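Local coordinates for proteasome assembly chaperone family protein (Pyrococcus furiosus, PDB 3VR0) that acts as an archaeal proteasome activator and is a homologue of proteasome assembly chaperones, at residues Tyr217-Ser229 with Met241-Leu255. Numbering follows the deposited sequence.
Sequences YIVDAKAAKAVLS and MTALDERAKETEEIL
Lys-225 reaches across from helix 221-229 and lays its whole side chain against the first turn of helix 242-255. Lys-225 CB lies 4.2 Å from Leu-244 CD1; Lys-225 CG and CD then pass Met-241 CB, and Lys-225 CE lies 3.8 Å from that same Met-241 CB. With CG anti to the backbone N (chi1 177°) and the chain extended beyond it, the ammonium is carried out to Asp-245, where NZ forms a salt bridge with OD1. The modelled separation of Lys-225 NZ and Asp-245 OD1, 2.5 Å, is very short and its exact value doubtful. Met-241, at the N-cap position, bends at chi2 (-66°) and brings its CE to 3.8 Å from Leu-228 CG, alongside Ser-229 OG. That hydroxyl donates to the Lys-225 carbonyl from above its plane; Ser-229 N bonds to the same oxygen.

Further along, Leu-244 pushes CD1 against the backbone at Lys-225 CA, while Ala-221 takes the closest part of the helix pairing. Ala-221 CB sits 3.6 Å from both Ala-248 N and Leu-244 O, and the CA atoms of Ala-221 and Ala-248 are 4.9 Å apart. These two small residues let the axes approach to 8.3 Å, running nearly antiparallel at 152°. Arg-247 lays its CB, CG and CD along Ala-221 CB, and its guanidinium meets Val-219 CG1 obliquely. In the loop before helix 221-229, Ile-218 CG2 meets Leu-255 CD2 at 3.9 Å, the two side chains crossing at about a right angle.

The pair is an antiparallel helical hairpin formed by the last two helices of this PAC2-family chain. Helix 221-235 follows strand 206-214 and, with Arg-247 of the second helix, packs on Leu-48 of helix 45-57; helix 242-256 lies within a predicted coiled coil that continues past its end.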
ATOM      1  N   TYR C 217      -7.666   2.327 -26.098  1.00 54.66           N
ATOM      2  CA  TYR C 217      -7.164   3.653 -25.757  1.00 55.41           C
ATOM      3  C   TYR C 217      -8.048   4.716 -26.353  1.00 54.39           C
ATOM      4  O   TYR C 217      -7.752   5.906 -26.277  1.00 55.09           O
ATOM      5  CB  TYR C 217      -5.696   3.848 -26.198  1.00 56.96           C
ATOM      6  CG  TYR C 217      -5.270   3.059 -27.418  1.00 59.60           C
ATOM      7  CD1 TYR C 217      -5.495   3.547 -28.719  1.00 62.25           C
ATOM      8  CD2 TYR C 217      -4.633   1.821 -27.268  1.00 63.41           C
ATOM      9  CE1 TYR C 217      -5.097   2.798 -29.856  1.00 65.14           C
ATOM     10  CE2 TYR C 217      -4.226   1.071 -28.383  1.00 66.47           C
ATOM     11  CZ  TYR C 217      -4.465   1.559 -29.672  1.00 67.24           C
ATOM     12  OH  TYR C 217      -4.051   0.791 -30.749  1.00 69.95           O
ATOM     13  N   ILE C 218      -9.137   4.273 -26.958  1.00 53.18           N
ATOM     14  CA  ILE C 218     -10.131   5.179 -27.503  1.00 51.75           C
ATOM     15  C   ILE C 218     -11.455   5.021 -26.759  1.00 49.97           C
ATOM     16  O   ILE C 218     -11.804   3.913 -26.362  1.00 48.88           O
ATOM     17  CB  ILE C 218     -10.383   4.862 -29.000  1.00 52.47           C
ATOM     18  CG1 ILE C 218     -10.632   3.347 -29.198  1.00 53.26           C
ATOM     19  CG2 ILE C 218      -9.207   5.331 -29.834  1.00 52.77           C
ATOM     20  CD1 ILE C 218     -11.673   2.988 -30.304  1.00 55.05           C
ATOM     21  N   VAL C 219     -12.184   6.116 -26.577  1.00 48.15           N
ATOM     22  CA  VAL C 219     -13.594   6.024 -26.228  1.00 47.25           C
ATOM     23  C   VAL C 219     -14.335   5.264 -27.339  1.00 45.93           C
ATOM     24  O   VAL C 219     -14.516   5.772 -28.427  1.00 46.98           O
ATOM     25  CB  VAL C 219     -14.200   7.382 -26.027  1.00 47.17           C
ATOM     26  CG1 VAL C 219     -15.597   7.247 -25.490  1.00 48.76           C
ATOM     27  CG2 VAL C 219     -13.358   8.174 -25.043  1.00 49.30           C
ATOM     28  N   ASP C 220     -14.738   4.036 -27.044  1.00 43.77           N
ATOM     29  CA  ASP C 220     -15.239   3.103 -28.044  1.00 42.56           C
ATOM     30  C   ASP C 220     -16.784   2.970 -28.085  1.00 41.03           C
ATOM     31  O   ASP C 220     -17.352   1.970 -27.649  1.00 40.43           O
ATOM     32  CB  ASP C 220     -14.576   1.749 -27.817  1.00 41.77           C
ATOM     33  CG  ASP C 220     -14.633   0.860 -29.028  1.00 43.54           C
ATOM     34  OD1 ASP C 220     -15.365   1.178 -29.998  1.00 44.96           O
ATOM     35  OD2 ASP C 220     -13.956  -0.186 -29.002  1.00 45.38           O
ATOM     36  N   ALA C 221     -17.438   3.984 -28.628  1.00 40.33           N
ATOM     37  CA  ALA C 221     -18.907   4.017 -28.723  1.00 40.27           C
ATOM     38  C   ALA C 221     -19.483   2.834 -29.445  1.00 40.62           C
ATOM     39  O   ALA C 221     -20.565   2.372 -29.073  1.00 40.98           O
ATOM     40  CB  ALA C 221     -19.385   5.296 -29.354  1.00 39.34           C
ATOM     41  N   LYS C 222     -18.762   2.316 -30.454  1.00 40.62           N
ATOM     42  CA  LYS C 222     -19.270   1.207 -31.295  1.00 40.10           C
ATOM     43  C   LYS C 222     -19.218  -0.152 -30.597  1.00 38.62           C
ATOM     44  O   LYS C 222     -20.101  -1.000 -30.791  1.00 37.63           O
ATOM     45  CB  LYS C 222     -18.523   1.176 -32.662  1.00 41.58           C
ATOM     46  CG  LYS C 222     -18.777  -0.050 -33.580  1.00 44.77           C
ATOM     47  CD  LYS C 222     -18.430   0.313 -35.064  1.00 50.87           C
ATOM     48  CE  LYS C 222     -17.871  -0.881 -35.871  1.00 54.41           C
ATOM     49  NZ  LYS C 222     -18.919  -1.911 -36.227  1.00 57.62           N
ATOM     50  N   ALA C 223     -18.168  -0.390 -29.804  1.00 37.33           N
ATOM     51  CA  ALA C 223     -18.165  -1.619 -29.038  1.00 35.81           C
ATOM     52  C   ALA C 223     -19.227  -1.512 -27.916  1.00 33.93           C
ATOM     53  O   ALA C 223     -19.883  -2.487 -27.582  1.00 33.38           O
ATOM     54  CB  ALA C 223     -16.743  -1.997 -28.511  1.00 35.22           C
ATOM     55  N   ALA C 224     -19.395  -0.316 -27.372  1.00 34.20           N
ATOM     56  CA  ALA C 224     -20.438  -0.045 -26.359  1.00 34.90           C
ATOM     57  C   ALA C 224     -21.818  -0.444 -26.928  1.00 35.17           C
ATOM     58  O   ALA C 224     -22.599  -1.180 -26.280  1.00 34.96           O
ATOM     59  CB  ALA C 224     -20.421   1.406 -25.963  1.00 33.58           C
ATOM     60  N   LYS C 225     -22.080  -0.012 -28.165  1.00 35.26           N
ATOM     61  CA  LYS C 225     -23.301  -0.404 -28.875  1.00 35.92           C
ATOM     62  C   LYS C 225     -23.483  -1.917 -28.891  1.00 35.01           C
ATOM     63  O   LYS C 225     -24.558  -2.444 -28.538  1.00 34.59           O
ATOM     64  CB  LYS C 225     -23.331   0.188 -30.305  1.00 36.96           C
ATOM     65  CG  LYS C 225     -24.580  -0.271 -31.094  1.00 40.28           C
ATOM     66  CD  LYS C 225     -24.865   0.607 -32.297  1.00 43.23           C
ATOM     67  CE  LYS C 225     -25.891  -0.057 -33.195  1.00 44.76           C
ATOM     68  NZ  LYS C 225     -25.747   0.473 -34.590  1.00 48.88           N
ATOM     69  N   ALA C 226     -22.422  -2.629 -29.257  1.00 33.73           N
ATOM     70  CA  ALA C 226     -22.520  -4.072 -29.372  1.00 32.79           C
ATOM     71  C   ALA C 226     -22.799  -4.745 -28.038  1.00 32.61           C
ATOM     72  O   ALA C 226     -23.599  -5.686 -27.953  1.00 32.19           O
ATOM     73  CB  ALA C 226     -21.262  -4.627 -29.975  1.00 33.00           C
ATOM     74  N   VAL C 227     -22.116  -4.288 -26.988  1.00 32.37           N
ATOM     75  CA  VAL C 227     -22.328  -4.876 -25.650  1.00 31.09           C
ATOM     76  C   VAL C 227     -23.774  -4.602 -25.202  1.00 30.23           C
ATOM     77  O   VAL C 227     -24.459  -5.482 -24.701  1.00 29.97           O
ATOM     78  CB  VAL C 227     -21.306  -4.293 -24.623  1.00 30.79           C
ATOM     79  CG1 VAL C 227     -21.714  -4.630 -23.193  1.00 29.33           C
ATOM     80  CG2 VAL C 227     -19.872  -4.832 -24.931  1.00 31.03           C
ATOM     81  N   LEU C 228     -24.210  -3.375 -25.401  1.00 30.47           N
ATOM     82  CA  LEU C 228     -25.521  -2.934 -24.943  1.00 32.10           C
ATOM     83  C   LEU C 228     -26.675  -3.571 -25.745  1.00 33.15           C
ATOM     84  O   LEU C 228     -27.781  -3.747 -25.193  1.00 33.27           O
ATOM     85  CB  LEU C 228     -25.628  -1.413 -25.006  1.00 31.24           C
ATOM     86  CG  LEU C 228     -26.934  -0.953 -24.361  1.00 33.06           C
ATOM     87  CD1 LEU C 228     -26.999  -1.440 -22.871  1.00 31.22           C
ATOM     88  CD2 LEU C 228     -27.050   0.520 -24.485  1.00 31.45           C
ATOM     89  N   SER C 229     -26.415  -3.901 -27.029  1.00 32.94           N
ATOM     90  CA  SER C 229     -27.343  -4.714 -27.838  1.00 32.56           C
ATOM     91  C   SER C 229     -27.484  -6.115 -27.257  1.00 32.02           C
ATOM     92  O   SER C 229     -28.589  -6.707 -27.208  1.00 30.39           O
ATOM     93  CB  SER C 229     -26.867  -4.798 -29.309  1.00 33.16           C
ATOM     94  OG  SER C 229     -26.768  -3.493 -29.862  1.00 32.74           O
ATOM     95  N   MET C 241     -30.268   3.070 -30.413  1.00 46.11           N
ATOM     96  CA  MET C 241     -28.786   3.175 -30.402  1.00 46.77           C
ATOM     97  C   MET C 241     -28.174   4.358 -31.185  1.00 47.63           C
ATOM     98  O   MET C 241     -26.946   4.470 -31.296  1.00 47.45           O
ATOM     99  CB  MET C 241     -28.166   1.858 -30.891  1.00 45.84           C
ATOM    100  CG  MET C 241     -28.610   0.639 -30.091  1.00 44.40           C
ATOM    101  SD  MET C 241     -28.006   0.719 -28.356  1.00 42.27           S
ATOM    102  CE  MET C 241     -28.563  -0.877 -27.824  1.00 36.30           C
ATOM    103  N   THR C 242     -29.028   5.248 -31.688  1.00 48.30           N
ATOM    104  CA  THR C 242     -28.601   6.362 -32.546  1.00 49.21           C
ATOM    105  C   THR C 242     -27.422   7.137 -31.984  1.00 49.59           C
ATOM    106  O   THR C 242     -26.397   7.284 -32.658  1.00 50.25           O
ATOM    107  CB  THR C 242     -29.764   7.358 -32.838  1.00 49.28           C
ATOM    108  OG1 THR C 242     -30.799   6.688 -33.572  1.00 49.62           O
ATOM    109  CG2 THR C 242     -29.267   8.563 -33.643  1.00 49.59           C
ATOM    110  N   ALA C 243     -27.557   7.635 -30.760  1.00 49.74           N
ATOM    111  CA  ALA C 243     -26.548   8.529 -30.210  1.00 49.57           C
ATOM    112  C   ALA C 243     -25.166   7.858 -30.131  1.00 49.76           C
ATOM    113  O   ALA C 243     -24.136   8.540 -30.210  1.00 50.15           O
ATOM    114  CB  ALA C 243     -26.980   9.063 -28.872  1.00 49.88           C
ATOM    115  N   LEU C 244     -25.144   6.530 -30.007  1.00 49.14           N
ATOM    116  CA  LEU C 244     -23.885   5.797 -29.947  1.00 48.79           C
ATOM    117  C   LEU C 244     -23.270   5.704 -31.344  1.00 49.95           C
ATOM    118  O   LEU C 244     -22.106   6.069 -31.515  1.00 49.74           O
ATOM    119  CB  LEU C 244     -24.046   4.412 -29.290  1.00 48.05           C
ATOM    120  CG  LEU C 244     -24.215   4.284 -27.752  1.00 45.40           C
ATOM    121  CD1 LEU C 244     -24.516   2.857 -27.337  1.00 37.96           C
ATOM    122  CD2 LEU C 244     -23.026   4.817 -26.974  1.00 39.04           C
ATOM    123  N   ASP C 245     -24.062   5.256 -32.333  1.00 51.21           N
ATOM    124  CA  ASP C 245     -23.717   5.340 -33.782  1.00 52.46           C
ATOM    125  C   ASP C 245     -23.046   6.644 -34.141  1.00 52.99           C
ATOM    126  O   ASP C 245     -21.994   6.646 -34.759  1.00 52.96           O
ATOM    127  CB  ASP C 245     -24.954   5.247 -34.688  1.00 52.53           C
ATOM    128  CG  ASP C 245     -25.684   3.927 -34.580  1.00 53.78           C
ATOM    129  OD1 ASP C 245     -25.035   2.851 -34.442  1.00 53.32           O
ATOM    130  OD2 ASP C 245     -26.940   3.983 -34.642  1.00 55.25           O
ATOM    131  N   GLU C 246     -23.681   7.744 -33.754  1.00 54.42           N
ATOM    132  CA  GLU C 246     -23.177   9.073 -34.032  1.00 56.57           C
ATOM    133  C   GLU C 246     -21.852   9.382 -33.355  1.00 57.28           C
ATOM    134  O   GLU C 246     -21.033  10.124 -33.904  1.00 57.09           O
ATOM    135  CB  GLU C 246     -24.209  10.120 -33.641  1.00 57.01           C
ATOM    136  CG  GLU C 246     -25.348  10.243 -34.653  1.00 61.50           C
ATOM    137  CD  GLU C 246     -26.411  11.231 -34.207  1.00 66.49           C
ATOM    138  OE1 GLU C 246     -27.404  11.432 -34.951  1.00 68.49           O
ATOM    139  OE2 GLU C 246     -26.242  11.815 -33.112  1.00 68.11           O
ATOM    140  N   ARG C 247     -21.633   8.822 -32.169  1.00 58.17           N
ATOM    141  CA  ARG C 247     -20.345   9.019 -31.499  1.00 59.28           C
ATOM    142  C   ARG C 247     -19.267   8.142 -32.144  1.00 59.49           C
ATOM    143  O   ARG C 247     -18.134   8.575 -32.291  1.00 59.37           O
ATOM    144  CB  ARG C 247     -20.448   8.748 -29.994  1.00 59.70           C
ATOM    145  CG  ARG C 247     -19.230   9.181 -29.184  1.00 61.70           C
ATOM    146  CD  ARG C 247     -19.505   9.009 -27.708  1.00 65.60           C
ATOM    147  NE  ARG C 247     -18.459   9.593 -26.858  1.00 69.28           N
ATOM    148  CZ  ARG C 247     -18.687  10.098 -25.644  1.00 69.80           C
ATOM    149  NH1 ARG C 247     -19.918  10.107 -25.143  1.00 69.51           N
ATOM    150  NH2 ARG C 247     -17.687  10.610 -24.934  1.00 69.85           N
ATOM    151  N   ALA C 248     -19.616   6.919 -32.536  1.00 59.85           N
ATOM    152  CA  ALA C 248     -18.653   6.062 -33.215  1.00 61.41           C
ATOM    153  C   ALA C 248     -18.204   6.685 -34.543  1.00 62.75           C
ATOM    154  O   ALA C 248     -17.012   6.685 -34.853  1.00 62.74           O
ATOM    155  CB  ALA C 248     -19.214   4.669 -33.434  1.00 60.72           C
ATOM    156  N   LYS C 249     -19.162   7.222 -35.303  1.00 64.70           N
ATOM    157  CA  LYS C 249     -18.872   7.918 -36.555  1.00 66.47           C
ATOM    158  C   LYS C 249     -17.967   9.119 -36.320  1.00 67.27           C
ATOM    159  O   LYS C 249     -16.938   9.233 -36.974  1.00 67.33           O
ATOM    160  CB  LYS C 249     -20.157   8.283 -37.318  1.00 66.52           C
ATOM    161  CG  LYS C 249     -20.570   7.260 -38.423  1.00 68.72           C
ATOM    162  CD  LYS C 249     -20.217   5.788 -38.065  1.00 71.10           C
ATOM    163  CE  LYS C 249     -20.804   4.751 -39.043  1.00 72.16           C
ATOM    164  NZ  LYS C 249     -20.031   4.582 -40.321  1.00 71.30           N
ATOM    165  N   GLU C 250     -18.308   9.977 -35.363  1.00 68.71           N
ATOM    166  CA  GLU C 250     -17.453  11.132 -35.063  1.00 70.74           C
ATOM    167  C   GLU C 250     -16.014  10.737 -34.669  1.00 71.66           C
ATOM    168  O   GLU C 250     -15.055  11.352 -35.145  1.00 71.75           O
ATOM    169  CB  GLU C 250     -18.097  12.096 -34.039  1.00 70.92           C
ATOM    170  CG  GLU C 250     -17.156  13.213 -33.505  1.00 73.08           C
ATOM    171  CD  GLU C 250     -17.845  14.575 -33.280  1.00 76.70           C
ATOM    172  OE1 GLU C 250     -18.193  15.254 -34.281  1.00 77.35           O
ATOM    173  OE2 GLU C 250     -18.012  14.985 -32.102  1.00 77.26           O
ATOM    174  N   THR C 251     -15.857   9.708 -33.838  1.00 72.78           N
ATOM    175  CA  THR C 251     -14.510   9.292 -33.406  1.00 73.99           C
ATOM    176  C   THR C 251     -13.731   8.577 -34.523  1.00 75.09           C
ATOM    177  O   THR C 251     -12.503   8.669 -34.580  1.00 74.89           O
ATOM    178  CB  THR C 251     -14.520   8.420 -32.113  1.00 73.81           C
ATOM    179  OG1 THR C 251     -15.167   7.173 -32.379  1.00 73.98           O
ATOM    180  CG2 THR C 251     -15.213   9.132 -30.947  1.00 72.60           C
ATOM    181  N   GLU C 252     -14.447   7.870 -35.400  1.00 76.51           N
ATOM    182  CA  GLU C 252     -13.845   7.267 -36.593  1.00 78.17           C
ATOM    183  C   GLU C 252     -13.193   8.324 -37.488  1.00 79.08           C
ATOM    184  O   GLU C 252     -12.054   8.147 -37.929  1.00 79.12           O
ATOM    185  CB  GLU C 252     -14.882   6.482 -37.398  1.00 78.21           C
ATOM    186  CG  GLU C 252     -15.121   5.054 -36.906  1.00 79.89           C
ATOM    187  CD  GLU C 252     -16.323   4.374 -37.584  1.00 81.36           C
ATOM    188  OE1 GLU C 252     -16.665   4.741 -38.743  1.00 80.73           O
ATOM    189  OE2 GLU C 252     -16.924   3.468 -36.950  1.00 81.15           O
ATOM    190  N   GLU C 253     -13.917   9.413 -37.744  1.00 80.13           N
ATOM    191  CA  GLU C 253     -13.409  10.520 -38.552  1.00 81.76           C
ATOM    192  C   GLU C 253     -12.143  11.123 -37.956  1.00 82.56           C
ATOM    193  O   GLU C 253     -11.123  11.279 -38.640  1.00 82.81           O
ATOM    194  CB  GLU C 253     -14.467  11.620 -38.690  1.00 81.91           C
ATOM    195  CG  GLU C 253     -15.400  11.461 -39.890  1.00 83.36           C
ATOM    196  CD  GLU C 253     -16.195  12.732 -40.186  1.00 84.51           C
ATOM    197  OE1 GLU C 253     -16.953  13.193 -39.301  1.00 84.51           O
ATOM    198  OE2 GLU C 253     -16.059  13.265 -41.311  1.00 84.46           O
ATOM    199  N   ILE C 254     -12.225  11.454 -36.675  1.00 83.43           N
ATOM    200  CA  ILE C 254     -11.148  12.111 -35.959  1.00 84.24           C
ATOM    201  C   ILE C 254      -9.901  11.227 -35.804  1.00 84.90           C
ATOM    202  O   ILE C 254      -8.789  11.740 -35.794  1.00 84.99           O
ATOM    203  CB  ILE C 254     -11.682  12.678 -34.627  1.00 84.08           C
ATOM    204  CG1 ILE C 254     -12.106  14.135 -34.845  1.00 84.28           C
ATOM    205  CG2 ILE C 254     -10.654  12.555 -33.513  1.00 84.26           C
ATOM    206  CD1 ILE C 254     -13.347  14.556 -34.092  1.00 84.27           C
ATOM    207  N   LEU C 255     -10.089   9.910 -35.725  1.00 85.80           N
ATOM    208  CA  LEU C 255      -8.971   8.967 -35.626  1.00 86.90           C
ATOM    209  C   LEU C 255      -8.083   8.934 -36.869  1.00 87.92           C
ATOM    210  O   LEU C 255      -6.852   8.908 -36.765  1.00 87.75           O
ATOM    211  CB  LEU C 255      -9.471   7.548 -35.369  1.00 86.73           C
ATOM    212  CG  LEU C 255      -9.689   7.028 -33.952  1.00 86.78           C
ATOM    213  CD1 LEU C 255      -9.849   5.507 -34.022  1.00 86.94           C
ATOM    214  CD2 LEU C 255      -8.547   7.414 -33.010  1.00 86.58           C
TER